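Local atomic coordinates of chromosome-partitioning protein Spo0J (PDB entry 1VZ0), a protein that binds the plasmid centromere-like site parS, probably acts in chromosome partitioning, and stimulates the ATPase activity of Soj. Residues A175-A180 with L201-A206; V65-D70 with V96-D101; E45-L50 with Y81-M86; L107-N112 with Q128-M133; S119-A124 with A167-E172. One frame throughout, in Å; residues are numbered along the deposited sequence.

The five contacts show how bonding chemistry follows place in the fold. Interaction 2, at the end of the parallel strand pair of the N-terminal sheet, joins backbone pairing to a salt bridge. Interaction 3, in the same N-terminal domain, packs two helices through apolar groups alone and is partly buried. Interactions 4 and 5 are buried and share helix 120-132: its later part meets helix 101-114 through apolar side chains, whereas its first turn is tied by a serine to a glutamate. Interaction 1, farther along the HTH domain, sets a histidine under a valine methyl and touches interaction 5 through A178 and L168. Contacts 2 to 5 also touch the second subunit.

Interaction 1 of 5, residues A175-A180 with L201-A206; sequences AGHARA and LSVRQA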
# COMPACT_ATOMS: atom_id res chain seq x y z
N ALA C 175 8.07 11.99 6.51
CA ALA C 175 9.25 11.97 5.66
C ALA C 175 10.23 12.99 6.21
O ALA C 175 11.45 12.83 6.12
CB ALA C 175 8.86 12.33 4.23
N GLY C 176 9.67 14.04 6.81
CA GLY C 176 10.49 15.09 7.38
C GLY C 176 11.28 14.59 8.58
O GLY C 176 12.45 14.93 8.73
N HIS C 177 10.65 13.78 9.42
CA HIS C 177 11.31 13.23 10.59
C HIS C 177 12.47 12.35 10.14
O HIS C 177 13.54 12.33 10.76
CB HIS C 177 10.35 12.37 11.40
CG HIS C 177 9.33 13.15 12.15
ND1 HIS C 177 9.66 14.04 13.15
CD2 HIS C 177 7.98 13.16 12.07
CE1 HIS C 177 8.56 14.55 13.66
NE2 HIS C 177 7.53 14.04 13.03
N ALA C 178 12.22 11.60 9.07
CA ALA C 178 13.19 10.69 8.51
C ALA C 178 14.40 11.49 8.01
O ALA C 178 15.56 11.12 8.27
CB ALA C 178 12.55 9.88 7.37
N ARG C 179 14.15 12.59 7.30
CA ARG C 179 15.25 13.41 6.81
C ARG C 179 16.06 13.97 7.97
O ARG C 179 17.28 14.10 7.85
CB ARG C 179 14.73 14.57 5.95
CG ARG C 179 13.99 14.14 4.72
CD ARG C 179 13.69 15.32 3.81
NE ARG C 179 12.56 15.01 2.95
CZ ARG C 179 11.30 15.33 3.23
NH1 ARG C 179 10.33 14.99 2.39
NH2 ARG C 179 11.01 16.02 4.32
N ALA C 180 15.39 14.31 9.07
CA ALA C 180 16.09 14.84 10.23
C ALA C 180 16.98 13.74 10.82
O ALA C 180 18.12 14.00 11.21
CB ALA C 180 15.09 15.35 11.29
N LEU C 201 7.56 14.62 18.88
CA LEU C 201 8.29 15.74 18.30
C LEU C 201 7.87 16.12 16.89
O LEU C 201 7.49 15.27 16.09
CB LEU C 201 9.78 15.43 18.27
CG LEU C 201 10.63 15.80 19.47
CD1 LEU C 201 9.86 15.55 20.74
CD2 LEU C 201 11.94 15.02 19.42
N SER C 202 7.94 17.42 16.60
CA SER C 202 7.63 17.90 15.26
C SER C 202 8.93 17.77 14.46
O SER C 202 9.98 17.48 15.02
CB SER C 202 7.21 19.38 15.31
OG SER C 202 8.29 20.20 15.72
N VAL C 203 8.87 17.98 13.15
CA VAL C 203 10.07 17.90 12.34
C VAL C 203 11.08 18.93 12.84
O VAL C 203 12.26 18.62 13.02
CB VAL C 203 9.76 18.15 10.86
CG1 VAL C 203 11.06 18.29 10.05
CG2 VAL C 203 8.92 17.00 10.32
N ARG C 204 10.61 20.15 13.07
CA ARG C 204 11.47 21.23 13.55
C ARG C 204 12.23 20.82 14.80
O ARG C 204 13.44 21.02 14.89
CB ARG C 204 10.63 22.48 13.85
CG ARG C 204 11.44 23.67 14.35
CD ARG C 204 10.50 24.80 14.78
NE ARG C 204 11.20 25.95 15.35
CZ ARG C 204 11.89 26.84 14.65
NH1 ARG C 204 12.50 27.85 15.26
NH2 ARG C 204 11.97 26.74 13.33
N GLN C 205 11.54 20.24 15.78
CA GLN C 205 12.23 19.84 16.99
C GLN C 205 13.10 18.61 16.76
O GLN C 205 14.06 18.39 17.50
CB GLN C 205 11.25 19.63 18.16
CG GLN C 205 9.93 19.03 17.79
CD GLN C 205 8.81 19.38 18.78
OE1 GLN C 205 7.69 18.91 18.64
NE2 GLN C 205 9.13 20.20 19.77
N ALA C 206 12.79 17.81 15.74
CA ALA C 206 13.62 16.64 15.45
C ALA C 206 14.96 17.16 14.90
O ALA C 206 16.00 16.55 15.09
CB ALA C 206 12.95 15.74 14.44
O HOH W 1 18.18 16.25 13.65
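The start of helix 175-183 comes up against the turn leading into helix 203-207, with H177 CA only 5.1 Å from V203 CA and A180 CA 6.0 Å from A206 CA. This is close helix packing within the ParB HTH domain, and small residues make it possible: G176, A180 and A206 let the backbones approach. V203 packs against the bare backbone of G176, its CG2 methyl lying 3.8 Å from G176 C. The same methyl makes a CH-pi contact with H177, sitting 4.1 Å from the centroid of the H177 ring and only 4° off the ring normal. The imidazole is brought beneath it because H177 CG stands beside the backbone N and opposite the carbonyl carbon (chi1 -73°). At the ring's edge, in its plane, A206 CB lies 3.9 Å from H177 ND1, a nitrogen that is buried here and has no partner in the model. I196 of helix 189-199 also packs on the ring and on A206, tying three helices together. Helix 203-207 begins with a capping box between S202 and Q205, although crowding in the model makes its exact geometry doubtful. Beyond the histidine, A180 CB meets A206 CB at 3.8 Å. A water then bridges the two helices, donating to A206 O at 2.6 Å and more weakly to A180 O at 3.3 Å.

Interaction 2 of 5, residues V65-D70 with V96-D101; sequences VRPQGD and VKDLTD
V65 and V96 form a parallel beta bridge, their CA atoms 5.1 Å apart, and the pairing is carried forward by a hydrogen bond from K97 N to V65 O of 3.0 Å. After this the chain of 96-101 has no regular structure, and R66 takes over from the backbone. Its CG lies between the backbone N and the carbonyl carbon (chi1 71°), and from there the chain runs extended to NE, reaching along the departing segment. R66 NH2 serves two acceptors, both near the guanidinium plane: L99 O at 2.8 Å and D101 OD2 at 2.9 Å. R66 NH1 adds a second bond of 3.0 Å to the same D101 OD2, which is therefore gripped end-on by both nitrogens. The carboxylate is turned 64° from the guanidinium; NH2 meets the anti lone pair of OD2, whereas NH1 comes from above the carboxylate plane. R66 NE also has a salt bridge to E73 of strand 71-76, so the guanidinium is held by all three of its nitrogens, which should restrict its rotation. The apolar part lies on the valine side. V65 CG2 touches V96 CG2 at 3.9 Å, and P67 CG presses unusually tightly on V96 CG1, at 3.3 Å. I31 and L26 of the second subunit pack on V65 and V96 respectively. The whole belongs to the mixed sheet of the ParB N-terminal domain, in which central strand 63-68 pairs in parallel with 91-96 just before the chain passes, at D101, into helix 101-114.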
# COMPACT_ATOMS: atom_id res chain seq x y z
N VAL C 65 0.54 -8.09 -22.12
CA VAL C 65 1.20 -9.39 -22.10
C VAL C 65 2.39 -9.48 -23.05
O VAL C 65 2.63 -8.59 -23.87
CB VAL C 65 0.21 -10.50 -22.49
CG1 VAL C 65 -1.01 -10.43 -21.59
CG2 VAL C 65 -0.21 -10.35 -23.95
N ARG C 66 3.16 -10.55 -22.90
CA ARG C 66 4.30 -10.80 -23.77
C ARG C 66 4.23 -12.26 -24.19
O ARG C 66 3.68 -13.10 -23.47
CB ARG C 66 5.62 -10.52 -23.05
CG ARG C 66 6.01 -11.53 -21.97
CD ARG C 66 7.45 -11.29 -21.53
NE ARG C 66 7.91 -12.28 -20.57
CZ ARG C 66 9.20 -12.52 -20.32
NH1 ARG C 66 9.53 -13.44 -19.43
NH2 ARG C 66 10.15 -11.86 -20.97
N PRO C 67 4.78 -12.58 -25.37
CA PRO C 67 4.77 -13.96 -25.88
C PRO C 67 5.59 -14.91 -25.00
O PRO C 67 6.69 -14.57 -24.57
CB PRO C 67 5.36 -13.81 -27.28
CG PRO C 67 4.95 -12.43 -27.68
CD PRO C 67 5.23 -11.64 -26.42
N GLN C 68 5.04 -16.09 -24.75
CA GLN C 68 5.72 -17.10 -23.94
C GLN C 68 5.33 -18.51 -24.35
O GLN C 68 4.17 -18.91 -24.21
CB GLN C 68 5.41 -16.90 -22.45
CG GLN C 68 6.43 -16.06 -21.71
CD GLN C 68 7.78 -16.75 -21.61
OE1 GLN C 68 8.40 -17.09 -22.62
NE2 GLN C 68 8.25 -16.95 -20.38
N GLY C 69 6.31 -19.25 -24.86
CA GLY C 69 6.07 -20.62 -25.29
C GLY C 69 4.89 -20.78 -26.24
O GLY C 69 4.89 -20.24 -27.35
N ASP C 70 3.89 -21.52 -25.79
CA ASP C 70 2.70 -21.77 -26.60
C ASP C 70 1.76 -20.56 -26.55
O ASP C 70 1.07 -20.28 -27.53
CB ASP C 70 1.98 -23.02 -26.08
CG ASP C 70 0.95 -23.55 -27.06
OD1 ASP C 70 0.29 -24.57 -26.75
OD2 ASP C 70 0.79 -22.96 -28.15
N VAL C 96 -0.10 -7.69 -27.12
CA VAL C 96 1.11 -8.50 -27.10
C VAL C 96 2.32 -7.65 -27.47
O VAL C 96 2.30 -6.94 -28.47
CB VAL C 96 0.99 -9.69 -28.09
CG1 VAL C 96 2.19 -10.61 -27.95
CG2 VAL C 96 -0.30 -10.46 -27.81
N LYS C 97 3.36 -7.70 -26.64
CA LYS C 97 4.59 -6.95 -26.89
C LYS C 97 5.80 -7.80 -26.56
O LYS C 97 5.85 -8.43 -25.50
CB LYS C 97 4.64 -5.68 -26.05
CG LYS C 97 3.80 -4.54 -26.59
CD LYS C 97 4.17 -3.24 -25.90
CE LYS C 97 3.48 -2.06 -26.56
NZ LYS C 97 3.90 -0.76 -25.95
N ASP C 98 6.78 -7.84 -27.47
CA ASP C 98 7.99 -8.62 -27.25
C ASP C 98 8.85 -7.88 -26.24
O ASP C 98 9.39 -6.82 -26.54
CB ASP C 98 8.78 -8.79 -28.56
CG ASP C 98 8.13 -9.76 -29.51
OD1 ASP C 98 8.70 -9.99 -30.60
OD2 ASP C 98 7.06 -10.30 -29.17
N LEU C 99 8.96 -8.45 -25.05
CA LEU C 99 9.72 -7.84 -23.97
C LEU C 99 10.70 -8.82 -23.36
O LEU C 99 10.35 -9.97 -23.08
CB LEU C 99 8.77 -7.34 -22.88
CG LEU C 99 7.66 -6.36 -23.25
CD1 LEU C 99 6.71 -6.20 -22.08
CD2 LEU C 99 8.26 -5.03 -23.64
N THR C 100 11.94 -8.37 -23.14
CA THR C 100 12.93 -9.23 -22.51
C THR C 100 12.60 -9.29 -21.02
O THR C 100 11.85 -8.45 -20.51
CB THR C 100 14.37 -8.67 -22.69
OG1 THR C 100 14.51 -7.44 -21.96
CG2 THR C 100 14.67 -8.42 -24.16
N ASP C 101 13.16 -10.27 -20.32
CA ASP C 101 12.90 -10.40 -18.90
C ASP C 101 13.17 -9.08 -18.20
O ASP C 101 12.39 -8.62 -17.36
CB ASP C 101 13.79 -11.49 -18.31
CG ASP C 101 13.46 -12.87 -18.85
OD1 ASP C 101 14.11 -13.85 -18.44
OD2 ASP C 101 12.53 -12.97 -19.69

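Interaction 3 of 5, residues E45-L50 with Y81-M86; sequences ESLKEL and YRAALM
A83 is the bump and helix 38-57 supplies the hollow: the single methyl of A83 enters between L47 and L50, with A51 and I54 of the same helix completing a four-residue hole around it. The fit is even, since A83 CB lies 3.9 Å from L47 CD2 and also 3.9 Å from L50 CD1. Such a small knob lets the short axes of 45-50 and 81-86 approach to 8.8 Å, crossing at -63°. L47 returns the gesture. With its CG swung to the side opposite the backbone N (chi1 -158°), it lays CD2 against the backbone of the other helix, 3.8 Å from A83 CA. That methyl thus rests in the groove between A83 and M86, whose sulfur SD forms the far wall at 4.0 Å from L47 CD2. M86 closes the contact on its exposed side. Its chain bends at the last torsion (chi3 65°), so that the CE methyl comes down on the backbone of K48, 3.9 Å from K48 CA, while A51 also touches the methionine. Charged ends point elsewhere: K48 NZ reaches D52, and R82 pairs with E78. No hydrogen bond crosses the interface. Y81, on the same short helix, instead gives its hydroxyl to a hydrogen bond with I31 O of the second subunit. Knobs-into-holes packing of this kind fastens helix 78-86, which follows the beta hairpin, onto long helix 38-57 in the ParB N-terminal domain.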
# COMPACT_ATOMS: atom_id res chain seq x y z
N GLU C 45 -12.58 -8.06 -1.26
CA GLU C 45 -13.89 -7.50 -1.54
C GLU C 45 -13.87 -6.76 -2.87
O GLU C 45 -14.72 -7.00 -3.74
CB GLU C 45 -14.33 -6.55 -0.43
CG GLU C 45 -14.54 -7.20 0.93
CD GLU C 45 -14.99 -6.21 1.99
OE1 GLU C 45 -15.10 -6.61 3.17
OE2 GLU C 45 -15.23 -5.03 1.65
N SER C 46 -12.91 -5.86 -3.04
CA SER C 46 -12.83 -5.09 -4.27
C SER C 46 -12.49 -5.96 -5.48
O SER C 46 -12.94 -5.69 -6.59
CB SER C 46 -11.81 -3.95 -4.14
OG SER C 46 -10.50 -4.42 -3.92
N LEU C 47 -11.70 -7.01 -5.26
CA LEU C 47 -11.34 -7.94 -6.33
C LEU C 47 -12.64 -8.58 -6.83
O LEU C 47 -12.88 -8.67 -8.03
CB LEU C 47 -10.41 -9.03 -5.80
CG LEU C 47 -9.50 -9.81 -6.76
CD1 LEU C 47 -9.10 -11.12 -6.09
CD2 LEU C 47 -10.21 -10.09 -8.07
N LYS C 48 -13.46 -9.02 -5.88
CA LYS C 48 -14.74 -9.64 -6.20
C LYS C 48 -15.69 -8.66 -6.87
O LYS C 48 -16.39 -9.03 -7.82
CB LYS C 48 -15.39 -10.20 -4.93
CG LYS C 48 -16.87 -10.52 -5.06
CD LYS C 48 -17.42 -11.09 -3.76
CE LYS C 48 -18.94 -10.98 -3.69
NZ LYS C 48 -19.61 -11.63 -4.85
N GLU C 49 -15.72 -7.42 -6.39
CA GLU C 49 -16.60 -6.42 -6.96
C GLU C 49 -16.19 -6.10 -8.40
O GLU C 49 -17.04 -5.82 -9.25
CB GLU C 49 -16.60 -5.16 -6.09
CG GLU C 49 -17.17 -5.42 -4.69
CD GLU C 49 -17.06 -4.25 -3.72
OE1 GLU C 49 -17.32 -4.47 -2.52
OE2 GLU C 49 -16.71 -3.13 -4.15
N LEU C 50 -14.88 -6.16 -8.68
CA LEU C 50 -14.38 -5.89 -10.02
C LEU C 50 -14.75 -7.06 -10.92
O LEU C 50 -15.13 -6.88 -12.07
CB LEU C 50 -12.85 -5.74 -10.02
CG LEU C 50 -12.22 -4.78 -11.03
CD1 LEU C 50 -10.81 -5.26 -11.35
CD2 LEU C 50 -13.04 -4.70 -12.30
N TYR C 81 -6.44 -9.06 -14.48
CA TYR C 81 -6.26 -10.45 -14.90
C TYR C 81 -6.97 -11.44 -13.98
O TYR C 81 -7.70 -12.31 -14.44
CB TYR C 81 -4.76 -10.75 -14.95
CG TYR C 81 -4.39 -12.21 -15.12
CD1 TYR C 81 -4.53 -12.86 -16.34
CD2 TYR C 81 -3.86 -12.94 -14.05
CE1 TYR C 81 -4.15 -14.20 -16.50
CE2 TYR C 81 -3.48 -14.26 -14.19
CZ TYR C 81 -3.63 -14.89 -15.42
OH TYR C 81 -3.22 -16.20 -15.59
N ARG C 82 -6.77 -11.29 -12.68
CA ARG C 82 -7.39 -12.20 -11.72
C ARG C 82 -8.89 -12.03 -11.60
O ARG C 82 -9.60 -12.98 -11.29
CB ARG C 82 -6.71 -12.05 -10.36
CG ARG C 82 -5.24 -12.38 -10.45
CD ARG C 82 -4.59 -12.67 -9.12
NE ARG C 82 -3.21 -13.08 -9.34
CZ ARG C 82 -2.84 -14.24 -9.89
NH1 ARG C 82 -1.55 -14.50 -10.05
NH2 ARG C 82 -3.74 -15.13 -10.26
N ALA C 83 -9.38 -10.82 -11.86
CA ALA C 83 -10.81 -10.58 -11.79
C ALA C 83 -11.46 -11.24 -13.00
O ALA C 83 -12.58 -11.74 -12.92
CB ALA C 83 -11.10 -9.08 -11.78
N ALA C 84 -10.75 -11.24 -14.13
CA ALA C 84 -11.27 -11.85 -15.35
C ALA C 84 -11.42 -13.35 -15.13
O ALA C 84 -12.36 -13.97 -15.64
CB ALA C 84 -10.32 -11.58 -16.50
N LEU C 85 -10.49 -13.93 -14.38
CA LEU C 85 -10.54 -15.35 -14.07
C LEU C 85 -11.76 -15.62 -13.20
O LEU C 85 -12.56 -16.51 -13.50
CB LEU C 85 -9.26 -15.79 -13.35
CG LEU C 85 -8.02 -15.93 -14.24
CD1 LEU C 85 -6.79 -16.16 -13.39
CD2 LEU C 85 -8.22 -17.10 -15.18
N MET C 86 -11.91 -14.84 -12.13
CA MET C 86 -13.05 -14.99 -11.23
C MET C 86 -14.37 -14.84 -11.99
O MET C 86 -15.33 -15.56 -11.74
CB MET C 86 -13.00 -13.94 -10.11
CG MET C 86 -12.30 -14.39 -8.84
SD MET C 86 -12.57 -13.23 -7.48
CE MET C 86 -14.32 -13.42 -7.26

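Interaction 4 of 5, residues L107-N112 with Q128-M133; sequences LALVEN and QALLEM
L109 CD1 is the centre of the first shell, a methyl gathered in by three residues of the facing helix and its end. It lies 3.7 Å from A129 CB, 3.8 Å from L130 CD2 and 3.9 Å from M133 SD. L109 and L130 lie alongside one another, pointing opposite ways and overlapping along their flanks, and M133 bends at its last torsion (chi3 53°) as its sulfur comes alongside the leucine. V110 CG2 makes a looser contact, 4.4 Å from L130 CD1. A129 offers only a methyl to L109, and the axes of 107-112 and 128-132 stand 10.3 Å apart, nearly antiparallel at 157°. Around this core, L113, one turn on from L109 in helix 101-114, also packs on L130, while R102, L105 and E106 of that helix flank M133. V140 of helix 137-144 packs on L130 too, and R143 lies on V110. The second subunit closes another side, with its P38 on L109 and its F42 on A129. E111 forms a salt bridge to R170 of that subunit. Two antiparallel helices joined by a short connection make a helical hairpin, here linking the ParB N-terminal domain to the HTH domain and its inferred helix-turn-helix.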
# COMPACT_ATOMS: atom_id res chain seq x y z
N LEU C 107 9.08 -2.81 -16.29
CA LEU C 107 7.69 -2.40 -16.39
C LEU C 107 6.96 -2.69 -15.09
O LEU C 107 6.15 -1.89 -14.63
CB LEU C 107 6.99 -3.11 -17.55
CG LEU C 107 7.28 -2.58 -18.96
CD1 LEU C 107 6.58 -3.46 -19.99
CD2 LEU C 107 6.81 -1.13 -19.09
N ALA C 108 7.24 -3.83 -14.48
CA ALA C 108 6.58 -4.19 -13.23
C ALA C 108 6.91 -3.16 -12.14
O ALA C 108 6.04 -2.73 -11.39
CB ALA C 108 6.99 -5.58 -12.78
N LEU C 109 8.18 -2.78 -12.07
CA LEU C 109 8.60 -1.80 -11.09
C LEU C 109 7.95 -0.45 -11.37
O LEU C 109 7.44 0.19 -10.45
CB LEU C 109 10.12 -1.66 -11.09
CG LEU C 109 10.87 -2.89 -10.56
CD1 LEU C 109 12.35 -2.78 -10.91
CD2 LEU C 109 10.67 -3.02 -9.05
N VAL C 110 7.93 -0.04 -12.63
CA VAL C 110 7.35 1.24 -13.01
C VAL C 110 5.84 1.34 -12.75
O VAL C 110 5.37 2.36 -12.23
CB VAL C 110 7.65 1.59 -14.50
CG1 VAL C 110 6.85 2.80 -14.95
CG2 VAL C 110 9.14 1.87 -14.66
N GLU C 111 5.08 0.30 -13.08
CA GLU C 111 3.63 0.38 -12.86
C GLU C 111 3.35 0.41 -11.37
O GLU C 111 2.39 1.02 -10.90
CB GLU C 111 2.89 -0.81 -13.50
CG GLU C 111 3.07 -2.14 -12.81
CD GLU C 111 1.99 -3.16 -13.18
OE1 GLU C 111 2.25 -4.37 -13.04
OE2 GLU C 111 0.88 -2.76 -13.61
N ASN C 112 4.21 -0.24 -10.61
CA ASN C 112 4.07 -0.27 -9.17
C ASN C 112 4.33 1.14 -8.61
O ASN C 112 3.59 1.61 -7.73
CB ASN C 112 5.07 -1.26 -8.60
CG ASN C 112 4.60 -1.86 -7.31
OD1 ASN C 112 4.66 -1.22 -6.26
ND2 ASN C 112 4.13 -3.10 -7.37
N GLN C 128 15.69 2.29 -6.37
CA GLN C 128 16.93 1.56 -6.20
C GLN C 128 17.01 0.31 -7.07
O GLN C 128 18.07 -0.02 -7.60
CB GLN C 128 17.13 1.16 -4.74
CG GLN C 128 18.47 0.50 -4.50
CD GLN C 128 18.63 -0.01 -3.10
OE1 GLN C 128 17.89 -0.89 -2.65
NE2 GLN C 128 19.61 0.54 -2.38
N ALA C 129 15.88 -0.38 -7.22
CA ALA C 129 15.85 -1.58 -8.04
C ALA C 129 16.10 -1.20 -9.51
O ALA C 129 16.80 -1.91 -10.23
CB ALA C 129 14.50 -2.29 -7.90
N LEU C 130 15.53 -0.08 -9.94
CA LEU C 130 15.71 0.36 -11.32
C LEU C 130 17.17 0.72 -11.57
O LEU C 130 17.70 0.45 -12.65
CB LEU C 130 14.80 1.55 -11.62
CG LEU C 130 13.31 1.21 -11.78
CD1 LEU C 130 12.46 2.47 -11.88
CD2 LEU C 130 13.14 0.34 -13.02
N LEU C 131 17.82 1.31 -10.57
CA LEU C 131 19.23 1.68 -10.68
C LEU C 131 20.08 0.42 -10.80
O LEU C 131 21.01 0.37 -11.61
CB LEU C 131 19.69 2.46 -9.45
CG LEU C 131 19.15 3.86 -9.18
CD1 LEU C 131 19.81 4.41 -7.92
CD2 LEU C 131 19.44 4.75 -10.37
N GLU C 132 19.76 -0.58 -9.99
CA GLU C 132 20.50 -1.84 -10.00
C GLU C 132 20.38 -2.54 -11.34
O GLU C 132 21.20 -3.39 -11.68
CB GLU C 132 20.01 -2.76 -8.89
CG GLU C 132 20.44 -2.32 -7.51
CD GLU C 132 19.75 -3.08 -6.41
OE1 GLU C 132 20.12 -2.89 -5.23
OE2 GLU C 132 18.83 -3.88 -6.71
N MET C 133 19.36 -2.17 -12.10
CA MET C 133 19.15 -2.76 -13.40
C MET C 133 19.90 -1.98 -14.48
O MET C 133 19.83 -2.31 -15.66
CB MET C 133 17.66 -2.82 -13.71
CG MET C 133 16.96 -3.97 -13.01
SD MET C 133 15.21 -3.99 -13.30
CE MET C 133 15.16 -3.93 -15.11

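Interaction 5 of 5, residues S119-A124 with A167-E172; sequences SPVEEA and ALERGE
L168 and V121 meet early in the segment, L168 CD1 lying 3.8 Å from V121 CG2, while the leucine's other methyl, CD2, is 3.8 Å from P120 CG. E169 comes next and supplies the polar tie. Its chain bends at chi2 (-131°), running roughly perpendicular to V121 so that E169 CD passes 3.7 Å from V121 CB. S119 OG then donates to E169 OE1 at 2.6 Å, on the anti side and 33° out of the carboxylate plane. The same hydroxyl caps helix 120-132, accepting from E122 N at 3.2 Å and weakly from V121 N. E169 is thus placed to hold the N-cap hydroxyl, and the helix start would probably favour its negative charge, although E122 OE2 is only 4.3 Å from E169 OE1; E122 itself is held by R39 of the second subunit. R170 instead grips E172 side-on, its NE 2.6 Å from E172 OE1. Between them G171, with positive phi, completes a Schellman motif that ends the helix. In the surrounding fold, L168 also touches A178 on the following helix, 175-183, A124 packs on L158 beyond helix 148-156, and E116 of the second subunit lies against P120 and L168.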
# COMPACT_ATOMS: atom_id res chain seq x y z
N SER C 119 4.21 3.95 -0.55
CA SER C 119 4.65 4.62 0.67
C SER C 119 5.99 5.20 0.22
O SER C 119 6.57 4.71 -0.75
CB SER C 119 4.89 3.63 1.81
OG SER C 119 6.09 2.91 1.63
N PRO C 120 6.51 6.24 0.89
CA PRO C 120 7.79 6.74 0.39
C PRO C 120 8.94 5.74 0.49
O PRO C 120 9.93 5.86 -0.22
CB PRO C 120 8.01 8.01 1.21
CG PRO C 120 7.21 7.78 2.46
CD PRO C 120 5.97 7.11 1.95
N VAL C 121 8.81 4.73 1.36
CA VAL C 121 9.87 3.73 1.50
C VAL C 121 9.86 2.80 0.29
O VAL C 121 10.91 2.48 -0.28
CB VAL C 121 9.70 2.90 2.79
CG1 VAL C 121 10.81 1.87 2.90
CG2 VAL C 121 9.71 3.81 4.01
N GLU C 122 8.67 2.37 -0.11
CA GLU C 122 8.53 1.49 -1.26
C GLU C 122 8.97 2.25 -2.49
O GLU C 122 9.55 1.69 -3.42
CB GLU C 122 7.09 1.05 -1.43
CG GLU C 122 6.52 0.29 -0.26
CD GLU C 122 5.11 -0.18 -0.54
OE1 GLU C 122 4.95 -1.16 -1.30
OE2 GLU C 122 4.17 0.45 -0.01
N GLU C 123 8.67 3.55 -2.50
CA GLU C 123 9.05 4.38 -3.62
C GLU C 123 10.56 4.30 -3.78
O GLU C 123 11.07 4.09 -4.87
CB GLU C 123 8.64 5.83 -3.37
CG GLU C 123 8.90 6.75 -4.54
CD GLU C 123 8.72 8.21 -4.18
OE1 GLU C 123 8.97 9.07 -5.06
OE2 GLU C 123 8.33 8.51 -3.03
N ALA C 124 11.28 4.47 -2.67
CA ALA C 124 12.73 4.42 -2.67
C ALA C 124 13.26 3.05 -3.11
O ALA C 124 14.20 2.98 -3.89
CB ALA C 124 13.28 4.79 -1.29
N ALA C 167 8.55 2.77 11.07
CA ALA C 167 7.80 3.82 11.72
C ALA C 167 7.24 4.78 10.67
O ALA C 167 6.16 5.36 10.84
CB ALA C 167 8.69 4.56 12.69
N LEU C 168 7.98 4.92 9.58
CA LEU C 168 7.56 5.79 8.49
C LEU C 168 6.37 5.16 7.79
O LEU C 168 5.37 5.81 7.52
CB LEU C 168 8.70 5.98 7.50
CG LEU C 168 8.75 7.34 6.78
CD1 LEU C 168 9.75 7.26 5.65
CD2 LEU C 168 7.38 7.72 6.25
N GLU C 169 6.49 3.87 7.48
CA GLU C 169 5.41 3.15 6.83
C GLU C 169 4.15 3.10 7.71
O GLU C 169 3.04 3.14 7.19
CB GLU C 169 5.87 1.73 6.48
CG GLU C 169 7.19 1.71 5.75
CD GLU C 169 7.15 0.85 4.51
OE1 GLU C 169 6.41 1.20 3.57
OE2 GLU C 169 7.85 -0.18 4.48
N ARG C 170 4.33 3.01 9.02
CA ARG C 170 3.18 2.98 9.93
C ARG C 170 2.56 4.36 10.06
O ARG C 170 1.47 4.51 10.63
CB ARG C 170 3.58 2.49 11.32
CG ARG C 170 3.85 1.00 11.42
CD ARG C 170 3.78 0.54 12.88
NE ARG C 170 4.73 1.26 13.72
CZ ARG C 170 6.01 0.92 13.85
NH1 ARG C 170 6.81 1.63 14.64
NH2 ARG C 170 6.48 -0.15 13.23
N GLY C 171 3.25 5.38 9.55
CA GLY C 171 2.73 6.73 9.66
C GLY C 171 2.96 7.32 11.04
O GLY C 171 2.35 8.33 11.38
N GLU C 172 3.82 6.70 11.85
CA GLU C 172 4.13 7.20 13.18
C GLU C 172 5.05 8.42 13.09
O GLU C 172 5.09 9.23 14.00
CB GLU C 172 4.78 6.11 14.03
CG GLU C 172 3.81 5.01 14.43
CD GLU C 172 4.49 3.85 15.16
OE1 GLU C 172 3.79 2.88 15.50
OE2 GLU C 172 5.72 3.92 15.38